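Local coordinates for membrane lipoprotein TpN32 (Treponema pallidum, PDB 1XS5), which binds L-methionine and is probably a membrane-attached periplasmic binding protein of the NlpA lipoprotein family, at residues I104-D109 / R115-L120; I126-R129 / F135-V138; D73-G78 / G205-A210; I30-V35 / I52-F57. One frame throughout, in Å; residues are numbered along the deposited sequence.

Contact 1 of 4, residues I104-D109 / R115-L120. With MET (methionine), chain B.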
loop_
_atom_site.group_PDB
_atom_site.type_symbol
_atom_site.label_atom_id
_atom_site.label_comp_id
_atom_site.label_asym_id
_atom_site.label_seq_id
_atom_site.Cartn_x
_atom_site.Cartn_y
_atom_site.Cartn_z
ATOM N N ILE A 104 6.868 1.287 19.126
ATOM C CA ILE A 104 5.959 1.143 17.975
ATOM C C ILE A 104 6.782 1.104 16.677
ATOM O O ILE A 104 7.535 2.032 16.373
ATOM C CB ILE A 104 4.933 2.318 17.931
ATOM C CG1 ILE A 104 4.070 2.301 19.202
ATOM C CG2 ILE A 104 4.040 2.196 16.704
ATOM C CD1 ILE A 104 2.899 3.330 19.193
ATOM N N ALA A 105 6.636 0.024 15.912
ATOM C CA ALA A 105 7.358 -0.146 14.661
ATOM C C ALA A 105 6.529 0.422 13.521
ATOM O O ALA A 105 5.318 0.200 13.470
ATOM C CB ALA A 105 7.596 -1.639 14.411
ATOM N N ILE A 106 7.183 1.100 12.587
ATOM C CA ILE A 106 6.509 1.674 11.438
ATOM C C ILE A 106 7.293 1.410 10.149
ATOM O O ILE A 106 8.486 1.059 10.192
ATOM C CB ILE A 106 6.343 3.207 11.627
ATOM C CG1 ILE A 106 7.708 3.877 11.749
ATOM C CG2 ILE A 106 5.562 3.512 12.920
ATOM C CD1 ILE A 106 7.565 5.392 12.053
ATOM N N PRO A 107 6.669 1.640 8.986
ATOM C CA PRO A 107 7.357 1.403 7.727
ATOM C C PRO A 107 8.589 2.282 7.599
ATOM O O PRO A 107 8.620 3.393 8.119
ATOM C CB PRO A 107 6.301 1.771 6.675
ATOM C CG PRO A 107 5.031 1.403 7.327
ATOM C CD PRO A 107 5.243 1.962 8.743
ATOM N N ASN A 108 9.594 1.792 6.885
ATOM C CA ASN A 108 10.821 2.585 6.710
ATOM C C ASN A 108 10.984 3.196 5.317
ATOM O O ASN A 108 12.022 3.800 5.026
ATOM C CB ASN A 108 12.059 1.755 7.095
ATOM C CG ASN A 108 12.499 0.810 5.997
ATOM O OD1 ASN A 108 11.795 0.595 5.001
ATOM N ND2 ASN A 108 13.680 0.224 6.180
ATOM N N ASP A 109 9.985 3.064 4.436
ATOM C CA ASP A 109 10.105 3.740 3.134
ATOM C C ASP A 109 9.374 5.066 3.369
ATOM O O ASP A 109 8.263 5.107 3.913
ATOM C CB ASP A 109 9.509 2.935 1.982
ATOM C CG ASP A 109 8.031 2.646 2.171
ATOM O OD1 ASP A 109 7.682 1.853 3.058
ATOM O OD2 ASP A 109 7.228 3.214 1.409
ATOM N N ARG A 115 3.056 8.559 6.289
ATOM C CA ARG A 115 1.655 8.157 6.430
ATOM C C ARG A 115 1.392 7.563 7.813
ATOM O O ARG A 115 0.375 7.872 8.459
ATOM C CB ARG A 115 1.362 7.131 5.328
ATOM C CG ARG A 115 -0.061 6.652 5.248
ATOM C CD ARG A 115 -0.112 5.574 4.174
ATOM N NE ARG A 115 -1.444 4.997 4.053
ATOM C CZ ARG A 115 -1.658 3.894 3.361
ATOM N NH1 ARG A 115 -0.610 3.316 2.801
ATOM N NH2 ARG A 115 -2.885 3.402 3.192
ATOM N N ALA A 116 2.307 6.694 8.259
ATOM C CA ALA A 116 2.182 6.052 9.560
ATOM C C ALA A 116 2.361 7.085 10.700
ATOM O O ALA A 116 1.670 7.033 11.709
ATOM C CB ALA A 116 3.224 4.932 9.695
ATOM N N LEU A 117 3.296 8.020 10.512
ATOM C CA LEU A 117 3.535 9.071 11.518
ATOM C C LEU A 117 2.275 9.965 11.655
ATOM O O LEU A 117 1.915 10.356 12.776
ATOM C CB LEU A 117 4.777 9.887 11.108
ATOM C CG LEU A 117 6.111 9.104 11.267
ATOM C CD1 LEU A 117 7.298 9.938 10.664
ATOM C CD2 LEU A 117 6.380 8.819 12.720
ATOM N N ARG A 118 1.602 10.249 10.532
ATOM C CA ARG A 118 0.379 11.059 10.575
ATOM C C ARG A 118 -0.816 10.283 11.192
ATOM O O ARG A 118 -1.760 10.874 11.747
ATOM C CB ARG A 118 0.078 11.632 9.190
ATOM C CG ARG A 118 1.199 12.568 8.782
ATOM C CD ARG A 118 0.772 13.825 8.043
ATOM N NE ARG A 118 1.871 14.806 7.954
ATOM C CZ ARG A 118 2.822 14.813 7.014
ATOM N NH1 ARG A 118 2.834 13.886 6.040
ATOM N NH2 ARG A 118 3.765 15.755 7.052
ATOM N N LEU A 119 -0.760 8.961 11.113
ATOM C CA LEU A 119 -1.757 8.106 11.773
ATOM C C LEU A 119 -1.551 8.228 13.298
ATOM O O LEU A 119 -2.504 8.428 14.063
ATOM C CB LEU A 119 -1.558 6.651 11.310
ATOM C CG LEU A 119 -2.447 5.579 11.943
ATOM C CD1 LEU A 119 -2.375 4.312 11.058
ATOM C CD2 LEU A 119 -1.967 5.272 13.405
ATOM N N LEU A 120 -0.299 8.083 13.749
ATOM C CA LEU A 120 0.036 8.193 15.184
ATOM C C LEU A 120 -0.255 9.622 15.669
ATOM O O LEU A 120 -0.674 9.827 16.786
ATOM C CB LEU A 120 1.538 7.866 15.395
ATOM C CG LEU A 120 1.862 6.384 15.062
ATOM C CD1 LEU A 120 3.367 6.124 15.226
ATOM C CD2 LEU A 120 1.107 5.477 15.981
HETATM N N MET B . -0.704 -1.822 -0.541
HETATM C CA MET B . 0.129 -0.764 0.140
HETATM C C MET B . -0.706 0.241 0.963
HETATM O O MET B . -0.335 0.531 2.128
HETATM C CB MET B . 0.949 0.025 -0.904
HETATM C CG MET B . 2.010 0.889 -0.255
HETATM S SD MET B . 2.982 1.876 -1.415
HETATM C CE MET B . 4.134 0.563 -2.000
HETATM O OXT MET B . -1.724 0.733 0.427
#

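Contact 2 of 4, residues I126-R129 / F135-V138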
loop_
_atom_site.group_PDB
_atom_site.type_symbol
_atom_site.label_atom_id
_atom_site.label_comp_id
_atom_site.label_asym_id
_atom_site.label_seq_id
_atom_site.Cartn_x
_atom_site.Cartn_y
_atom_site.Cartn_z
ATOM N N ILE A 126 1.998 11.799 18.937
ATOM C CA ILE A 126 3.063 12.703 18.577
ATOM C C ILE A 126 2.537 13.869 17.776
ATOM O O ILE A 126 1.386 13.869 17.368
ATOM C CB ILE A 126 4.115 11.980 17.630
ATOM C CG1 ILE A 126 3.411 11.502 16.337
ATOM C CG2 ILE A 126 4.738 10.796 18.319
ATOM C CD1 ILE A 126 4.326 10.892 15.255
ATOM N N ARG A 127 3.412 14.848 17.557
ATOM C CA ARG A 127 3.123 16.004 16.728
ATOM C C ARG A 127 4.251 16.164 15.727
ATOM O O ARG A 127 5.432 16.190 16.095
ATOM C CB ARG A 127 3.020 17.295 17.534
ATOM C CG ARG A 127 2.729 18.485 16.624
ATOM C CD ARG A 127 2.932 19.800 17.371
ATOM N NE ARG A 127 2.505 20.912 16.539
ATOM C CZ ARG A 127 1.624 21.818 16.939
ATOM N NH1 ARG A 127 1.105 21.729 18.164
ATOM N NH2 ARG A 127 1.241 22.787 16.113
ATOM N N MET A 128 3.882 16.264 14.464
ATOM C CA MET A 128 4.843 16.435 13.383
ATOM C C MET A 128 5.126 17.934 13.117
ATOM O O MET A 128 4.227 18.766 13.269
ATOM C CB MET A 128 4.271 15.834 12.110
ATOM C CG MET A 128 3.994 14.341 12.214
ATOM S SD MET A 128 5.520 13.439 12.513
ATOM C CE MET A 128 6.440 13.739 10.993
ATOM N N ARG A 129 6.368 18.246 12.736
ATOM C CA ARG A 129 6.794 19.602 12.386
ATOM C C ARG A 129 5.907 20.075 11.207
ATOM O O ARG A 129 5.489 19.274 10.356
ATOM C CB ARG A 129 8.276 19.560 11.972
ATOM C CG ARG A 129 8.735 20.664 11.018
ATOM C CD ARG A 129 10.212 20.497 10.629
ATOM N NE ARG A 129 10.453 19.572 9.508
ATOM C CZ ARG A 129 10.551 19.941 8.226
ATOM N NH1 ARG A 129 10.425 21.228 7.885
ATOM N NH2 ARG A 129 10.812 19.032 7.276
ATOM N N PHE A 135 6.867 13.168 2.361
ATOM C CA PHE A 135 7.905 12.163 2.672
ATOM C C PHE A 135 8.575 12.314 4.044
ATOM O O PHE A 135 9.731 11.903 4.251
ATOM C CB PHE A 135 8.959 12.144 1.556
ATOM C CG PHE A 135 8.368 12.038 0.189
ATOM C CD1 PHE A 135 7.326 11.141 -0.066
ATOM C CD2 PHE A 135 8.764 12.906 -0.822
ATOM C CE1 PHE A 135 6.682 11.118 -1.281
ATOM C CE2 PHE A 135 8.107 12.882 -2.073
ATOM C CZ PHE A 135 7.059 11.981 -2.291
ATOM N N ALA A 136 7.826 12.886 4.983
ATOM C CA ALA A 136 8.276 13.119 6.348
ATOM C C ALA A 136 8.771 11.835 7.032
ATOM O O ALA A 136 8.247 10.730 6.762
ATOM C CB ALA A 136 7.113 13.733 7.156
ATOM N N THR A 137 9.781 11.968 7.901
ATOM C CA THR A 137 10.280 10.805 8.644
ATOM C C THR A 137 10.317 11.082 10.134
ATOM O O THR A 137 9.910 12.135 10.591
ATOM C CB THR A 137 11.710 10.394 8.216
ATOM O OG1 THR A 137 12.594 11.505 8.419
ATOM C CG2 THR A 137 11.736 9.937 6.748
ATOM N N VAL A 138 10.855 10.144 10.897
ATOM C CA VAL A 138 10.921 10.311 12.325
ATOM C C VAL A 138 11.679 11.582 12.735
ATOM O O VAL A 138 11.422 12.104 13.820
ATOM C CB VAL A 138 11.597 9.090 12.999
ATOM C CG1 VAL A 138 10.731 7.847 12.801
ATOM C CG2 VAL A 138 13.014 8.885 12.389
#

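Contact 3 of 4, residues D73-G78 / G205-A210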
loop_
_atom_site.group_PDB
_atom_site.type_symbol
_atom_site.label_atom_id
_atom_site.label_comp_id
_atom_site.label_asym_id
_atom_site.label_seq_id
_atom_site.Cartn_x
_atom_site.Cartn_y
_atom_site.Cartn_z
ATOM N N ASP A 73 9.878 8.114 -14.601
ATOM C CA ASP A 73 8.838 8.733 -15.412
ATOM C C ASP A 73 7.508 7.910 -15.359
ATOM O O ASP A 73 6.790 7.773 -16.361
ATOM C CB ASP A 73 9.364 8.854 -16.860
ATOM C CG ASP A 73 8.492 9.755 -17.735
ATOM O OD1 ASP A 73 7.794 10.646 -17.181
ATOM O OD2 ASP A 73 8.516 9.575 -18.982
ATOM N N LEU A 74 7.194 7.368 -14.180
ATOM C CA LEU A 74 5.986 6.565 -13.991
ATOM C C LEU A 74 4.765 7.459 -13.778
ATOM O O LEU A 74 4.899 8.555 -13.238
ATOM C CB LEU A 74 6.161 5.672 -12.752
ATOM C CG LEU A 74 7.364 4.722 -12.845
ATOM C CD1 LEU A 74 7.443 3.900 -11.566
ATOM C CD2 LEU A 74 7.225 3.818 -14.047
ATOM N N VAL A 75 3.599 6.978 -14.203
ATOM C CA VAL A 75 2.331 7.678 -14.038
ATOM C C VAL A 75 1.253 6.677 -13.685
ATOM O O VAL A 75 1.330 5.508 -14.062
ATOM C CB VAL A 75 1.834 8.382 -15.325
ATOM C CG1 VAL A 75 2.772 9.525 -15.721
ATOM C CG2 VAL A 75 1.696 7.377 -16.429
ATOM N N SER A 76 0.265 7.140 -12.937
ATOM C CA SER A 76 -0.881 6.317 -12.582
ATOM C C SER A 76 -1.914 6.415 -13.693
ATOM O O SER A 76 -2.152 7.523 -14.193
ATOM C CB SER A 76 -1.579 6.849 -11.329
ATOM O OG SER A 76 -2.853 6.223 -11.224
ATOM N N VAL A 77 -2.546 5.307 -14.069
ATOM C CA VAL A 77 -3.600 5.388 -15.072
ATOM C C VAL A 77 -4.966 5.264 -14.402
ATOM O O VAL A 77 -5.997 5.361 -15.062
ATOM C CB VAL A 77 -3.475 4.315 -16.192
ATOM C CG1 VAL A 77 -2.119 4.425 -16.845
ATOM C CG2 VAL A 77 -3.722 2.902 -15.640
ATOM N N GLY A 78 -4.974 5.078 -13.086
ATOM C CA GLY A 78 -6.217 4.981 -12.367
ATOM C C GLY A 78 -6.170 4.413 -10.959
ATOM O O GLY A 78 -5.351 3.538 -10.659
ATOM N N GLY A 205 3.681 7.665 -21.423
ATOM C CA GLY A 205 3.736 7.397 -22.839
ATOM C C GLY A 205 2.938 6.148 -23.145
ATOM O O GLY A 205 2.587 5.919 -24.308
ATOM N N ASN A 206 2.633 5.344 -22.118
ATOM C CA ASN A 206 1.853 4.108 -22.312
ATOM C C ASN A 206 0.451 4.147 -21.696
ATOM O O ASN A 206 -0.268 3.141 -21.708
ATOM C CB ASN A 206 2.595 2.896 -21.725
ATOM C CG ASN A 206 3.826 2.502 -22.531
ATOM O OD1 ASN A 206 3.867 2.699 -23.743
ATOM N ND2 ASN A 206 4.822 1.906 -21.862
ATOM N N GLU A 207 0.045 5.295 -21.162
ATOM C CA GLU A 207 -1.287 5.419 -20.527
ATOM C C GLU A 207 -2.468 5.017 -21.393
ATOM O O GLU A 207 -3.453 4.446 -20.901
ATOM C CB GLU A 207 -1.533 6.867 -20.050
ATOM C CG GLU A 207 -0.381 7.477 -19.324
ATOM C CD GLU A 207 0.608 8.220 -20.232
ATOM O OE1 GLU A 207 1.150 7.626 -21.188
ATOM O OE2 GLU A 207 0.858 9.408 -19.955
ATOM N N ALA A 208 -2.370 5.330 -22.686
ATOM C CA ALA A 208 -3.423 5.017 -23.647
ATOM C C ALA A 208 -3.325 3.616 -24.270
ATOM O O ALA A 208 -4.248 3.184 -24.990
ATOM C CB ALA A 208 -3.439 6.081 -24.738
ATOM N N ASP A 209 -2.218 2.914 -24.003
ATOM C CA ASP A 209 -2.052 1.569 -24.533
ATOM C C ASP A 209 -3.397 0.897 -24.302
ATOM O O ASP A 209 -3.951 0.941 -23.207
ATOM C CB ASP A 209 -0.955 0.820 -23.776
ATOM C CG ASP A 209 -0.758 -0.605 -24.286
ATOM O OD1 ASP A 209 -1.674 -1.445 -24.136
ATOM O OD2 ASP A 209 0.324 -0.884 -24.837
ATOM N N ALA A 210 -3.928 0.281 -25.341
ATOM C CA ALA A 210 -5.237 -0.353 -25.251
ATOM C C ALA A 210 -5.291 -1.536 -24.297
ATOM O O ALA A 210 -6.349 -1.822 -23.723
ATOM C CB ALA A 210 -5.695 -0.791 -26.652
#

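Contact 4 of 4, residues I30-V35 / I52-F57. With MET (methionine), chain B.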
loop_
_atom_site.group_PDB
_atom_site.type_symbol
_atom_site.label_atom_id
_atom_site.label_comp_id
_atom_site.label_asym_id
_atom_site.label_seq_id
_atom_site.Cartn_x
_atom_site.Cartn_y
_atom_site.Cartn_z
ATOM N N ILE A 30 -6.284 -10.918 -24.738
ATOM C CA ILE A 30 -5.089 -10.316 -24.143
ATOM C C ILE A 30 -4.692 -11.312 -23.081
ATOM O O ILE A 30 -5.526 -11.752 -22.265
ATOM C CB ILE A 30 -5.379 -8.939 -23.474
ATOM C CG1 ILE A 30 -5.699 -7.889 -24.539
ATOM C CG2 ILE A 30 -4.130 -8.455 -22.687
ATOM C CD1 ILE A 30 -6.395 -6.644 -23.989
ATOM N N GLU A 31 -3.435 -11.724 -23.119
ATOM C CA GLU A 31 -2.966 -12.659 -22.133
ATOM C C GLU A 31 -2.163 -11.866 -21.123
ATOM O O GLU A 31 -1.086 -11.370 -21.420
ATOM C CB GLU A 31 -2.083 -13.736 -22.738
ATOM C CG GLU A 31 -1.644 -14.696 -21.658
ATOM C CD GLU A 31 -0.716 -15.750 -22.194
ATOM O OE1 GLU A 31 0.256 -15.365 -22.888
ATOM O OE2 GLU A 31 -0.961 -16.950 -21.917
ATOM N N LEU A 32 -2.725 -11.745 -19.933
ATOM C CA LEU A 32 -2.116 -10.982 -18.868
ATOM C C LEU A 32 -1.181 -11.935 -18.132
ATOM O O LEU A 32 -1.624 -12.968 -17.612
ATOM C CB LEU A 32 -3.223 -10.458 -17.925
ATOM C CG LEU A 32 -2.811 -9.443 -16.843
ATOM C CD1 LEU A 32 -2.076 -8.282 -17.483
ATOM C CD2 LEU A 32 -4.055 -8.945 -16.080
ATOM N N ARG A 33 0.114 -11.618 -18.152
ATOM C CA ARG A 33 1.108 -12.428 -17.451
ATOM C C ARG A 33 1.359 -11.717 -16.106
ATOM O O ARG A 33 1.787 -10.555 -16.091
ATOM C CB ARG A 33 2.388 -12.473 -18.298
ATOM C CG ARG A 33 3.532 -13.259 -17.676
ATOM C CD ARG A 33 4.626 -13.425 -18.757
ATOM N NE ARG A 33 5.258 -12.146 -19.091
ATOM C CZ ARG A 33 6.236 -11.591 -18.401
ATOM N NH1 ARG A 33 6.720 -12.197 -17.325
ATOM N NH2 ARG A 33 6.737 -10.417 -18.787
ATOM N N ILE A 34 1.094 -12.397 -14.992
ATOM C CA ILE A 34 1.271 -11.815 -13.665
ATOM C C ILE A 34 2.664 -12.185 -13.206
ATOM O O ILE A 34 3.001 -13.365 -13.043
ATOM C CB ILE A 34 0.192 -12.340 -12.678
ATOM C CG1 ILE A 34 -1.221 -11.960 -13.215
ATOM C CG2 ILE A 34 0.382 -11.707 -11.304
ATOM C CD1 ILE A 34 -2.388 -12.468 -12.325
ATOM N N VAL A 35 3.494 -11.164 -13.045
ATOM C CA VAL A 35 4.900 -11.347 -12.713
ATOM C C VAL A 35 5.116 -10.999 -11.241
ATOM O O VAL A 35 4.855 -9.870 -10.820
ATOM C CB VAL A 35 5.733 -10.410 -13.619
ATOM C CG1 VAL A 35 7.245 -10.652 -13.403
ATOM C CG2 VAL A 35 5.293 -10.611 -15.099
ATOM N N ILE A 52 8.262 -5.172 -17.960
ATOM C CA ILE A 52 6.827 -5.378 -17.774
ATOM C C ILE A 52 6.127 -4.057 -18.235
ATOM O O ILE A 52 6.724 -2.980 -18.189
ATOM C CB ILE A 52 6.465 -5.674 -16.328
ATOM C CG1 ILE A 52 7.169 -4.695 -15.396
ATOM C CG2 ILE A 52 6.855 -7.144 -15.961
ATOM C CD1 ILE A 52 6.730 -4.851 -13.954
ATOM N N LEU A 53 4.877 -4.157 -18.649
ATOM C CA LEU A 53 4.126 -3.004 -19.157
ATOM C C LEU A 53 3.509 -2.180 -18.021
ATOM O O LEU A 53 3.330 -0.959 -18.129
ATOM C CB LEU A 53 3.012 -3.513 -20.072
ATOM C CG LEU A 53 2.258 -2.437 -20.855
ATOM C CD1 LEU A 53 3.260 -1.517 -21.593
ATOM C CD2 LEU A 53 1.338 -3.125 -21.846
ATOM N N MET A 54 3.181 -2.853 -16.926
ATOM C CA MET A 54 2.573 -2.141 -15.814
ATOM C C MET A 54 2.830 -2.827 -14.501
ATOM O O MET A 54 3.370 -3.921 -14.467
ATOM C CB MET A 54 1.056 -2.016 -16.055
ATOM C CG MET A 54 0.306 -3.301 -16.098
ATOM S SD MET A 54 -1.269 -3.267 -17.154
ATOM C CE MET A 54 -0.840 -4.238 -18.585
ATOM N N ASN A 55 2.487 -2.161 -13.403
ATOM C CA ASN A 55 2.596 -2.827 -12.125
ATOM C C ASN A 55 1.446 -2.416 -11.277
ATOM O O ASN A 55 0.762 -1.413 -11.565
ATOM C CB ASN A 55 3.955 -2.650 -11.390
ATOM C CG ASN A 55 4.269 -1.239 -10.948
ATOM O OD1 ASN A 55 3.404 -0.470 -10.442
ATOM N ND2 ASN A 55 5.570 -0.884 -11.073
ATOM N N PHE A 56 1.176 -3.236 -10.267
ATOM C CA PHE A 56 0.035 -2.940 -9.405
ATOM C C PHE A 56 0.385 -3.289 -7.960
ATOM O O PHE A 56 0.222 -4.431 -7.506
ATOM C CB PHE A 56 -1.186 -3.733 -9.917
ATOM C CG PHE A 56 -2.462 -3.523 -9.089
ATOM C CD1 PHE A 56 -2.834 -2.262 -8.656
ATOM C CD2 PHE A 56 -3.285 -4.572 -8.797
ATOM C CE1 PHE A 56 -4.028 -2.085 -7.941
ATOM C CE2 PHE A 56 -4.458 -4.385 -8.099
ATOM C CZ PHE A 56 -4.812 -3.146 -7.680
ATOM N N PHE A 57 0.882 -2.297 -7.218
ATOM C CA PHE A 57 1.253 -2.563 -5.814
ATOM C C PHE A 57 1.394 -1.331 -4.917
ATOM O O PHE A 57 1.544 -1.489 -3.721
ATOM C CB PHE A 57 2.616 -3.266 -5.750
ATOM C CG PHE A 57 3.789 -2.313 -5.920
ATOM C CD1 PHE A 57 4.142 -1.828 -7.179
ATOM C CD2 PHE A 57 4.535 -1.905 -4.813
ATOM C CE1 PHE A 57 5.243 -0.955 -7.337
ATOM C CE2 PHE A 57 5.624 -1.044 -4.946
ATOM C CZ PHE A 57 5.988 -0.569 -6.214
HETATM N N MET B . -0.704 -1.822 -0.541
HETATM C CA MET B . 0.129 -0.764 0.140
HETATM C C MET B . -0.706 0.241 0.963
HETATM O O MET B . -0.335 0.531 2.128
HETATM C CB MET B . 0.949 0.025 -0.904
HETATM C CG MET B . 2.010 0.889 -0.255
HETATM S SD MET B . 2.982 1.876 -1.415
HETATM C CE MET B . 4.134 0.563 -2.000
HETATM O OXT MET B . -1.724 0.733 0.427
#

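Contact 1 of 4, residues I104-D109 / R115-L120
A buried, wholly apolar strand-to-helix contact joins Ile104, Ile106 and Pro107 to Ala116, Leu117 and Leu120, where strand 103-107 of the five-stranded sheet is covered by helix 110-122, the helix that follows it in the chain. The two segments run at 140° to each other, with axes 8.4 Å apart. Ile106 spreads over three partners. Its CB lies 4.1 Å from Ala116 CB. Its CG1 stands between the backbone N and the carbonyl carbon (chi1 61°), which sends CD1 toward Leu117 CD2 at 3.7 Å, the two side chains crossing at about a right angle. The other branch, CG2, meets Leu120 CD1 at 4.1 Å. Leu120 CD1 also meets Ile104 CG2, at 4.3 Å. Pro107 CD rests on Ala116 CB at 3.7 Å. Val169 of the adjacent strand 167-170 extends the packing beneath the helix. From the same helix, Arg115 NH1 gives a bent bond (146°) of 2.9 Å to the bound methionine's O, which lies at the guanidinium edge, near its plane. Apolar packing thus holds the helix on the sheet, while the helix offers the ligand a guanidinium held by Asn112 OD1 and Glu190.

Contact 2 of 4, residues I126-R129 / F135-V138
Met128 reaches across to Ala136 and Thr137 inside the loop that links the two strands of a small antiparallel sheet, 127-128 with 141-143, built beside helix 110-122. The strand end and the returning loop face each other without a direct backbone pairing, and one thioether chain bridges them. From CB the chain sets off with CG on the side of the backbone N (chi1 -61°), then bends again at chi2 and chi3, so that it folds back on itself. Neither CB nor CG comes close to segment 135-138. Met128 SD lies over the helix, 3.9 Å from Leu117 CB, and packs also on Ile126 of its own segment. The last bend (chi3 -65°) turns CE away from the strand and toward the loop. There the methyl fits between two kinds of surface: Ala136 CB at 3.9 Å, an apolar touch, and the backbone O of Thr137 at 3.8 Å. It also keeps Leu117 CD1 of the helix within about the same distance, so helix, strand and loop meet at one methyl group. Polar groups close the loop around this core: Arg129 NH2 forms a salt bridge with Asp140 OD1, while the other carboxylate oxygen, Asp140 OD2, accepts a hydrogen bond from Thr137 N. On the helix side, Val138 N is bonded to Glu113 OE2, and Met128 N to Glu121 OE2.

Contact 3 of 4, residues D73-G78 / G205-A210
The Glu207 carboxylate has Val75 CG2 above its plane, 4.0 Å from CD, and on that same side the backbone N of Gly205 approaches OE1. This N-H comes in 43° out of the carboxylate plane, with an N-H...O angle of 139°; its length of 2.5 Å is short enough to be doubtful. The bend at chi2 (90°) curls the glutamate back over the start of its own loop, and its CG and backbone CA make the closest contacts with the strand. Glu207 CG packs on Val75 CG2 at 3.6 Å, the side chains crossing at about a right angle, and Val77 CG1 sits 3.9 Å from Glu207 CA. The fold places these residues together: strand 74-82 runs antiparallel to strand 198-203 in the six-stranded mixed sheet, bonded through Val75 with Val202 and Val77 with Leu200, and the loop after strand 198-203 folds over the face carrying the two valines before entering helix 210-219. Inside the loop a type I beta turn from Asn206 to Asp209 is closed by Asp209 N to Asn206 O, and Asp209 then serves as N-cap of that helix through OD1 to Val212 N. Just before the strand Asp73 OD1 makes a salt bridge with Arg204 NE. Further along, Ser76 OG accepts from Gly78 N at 3.0 Å, forming an ST turn.

Contact 4 of 4, residues I30-V35 / I52-F57
A beta-alpha-beta crossover brings Val35 and Leu32 to Ile52 and Met54: strand 30-36 leads through helix 40-49 into strand 54-59, and strand 3-9 lies between the two in the sheet, parallel to both. With that strand in the middle, the segments meet through side chains reaching over it and at the approach to the second strand, not by backbone bonds to each other. Val35 CG2 and Ile52 CG2 touch at 3.9 Å. Ile52 CG1 lies between the backbone N and the carbonyl carbon (chi1 46°), while CG2, beside the N, is the branch turned to the valine. The same methyl is brushed obliquely by the guanidinium of Arg33, with NH2 at 4.3 Å. Deeper in the fold, Leu32 CD1 and Met54 CE are loosely apposed at 4.4 Å; the leucine also lies on Val5 and Val7 of strand 3-9, and the methionine on Leu200 and Val202 of strand 198-203. At its other end segment 52-57 enters the methionine site, where the chain turns a corner at Phe57. The ligand CE approaches the Phe57 ring obliquely, 3.7 Å from CE2 and 3.8 Å from CD2. Phe57 O lies 3.3 Å from the ligand CB, and His62 meets the ring with planes at about 75°. The crossover end is therefore held by dispersion between aliphatic branches, while at the ligand end the ring gives the thioether methyl an apolar neighbour and a backbone carbonyl lies against the ligand CB.

Overall arrangement
The four contacts fall into two groups, one in each half of a two-lobed binding protein, with methionine between. Contacts 3 and 4, centres 13 Å apart, share the six-stranded sheet and touch where Asn206 and Asp209 pack on Leu53. Contacts 1 and 2, with centres about 9 Å apart, meet through Leu117 of helix 110-122; contact 1 lies on the five-stranded sheet and contact 2 on the small two-stranded one. Contacts 1 and 4 have centres about 29 Å apart, yet both reach the ligand, through Arg115 and Phe57. Contact 4 closes first; contact 3 spans the chain from 73 to 210, enclosing contacts 1 and 2, and closes where the chain has returned to the six-stranded sheet.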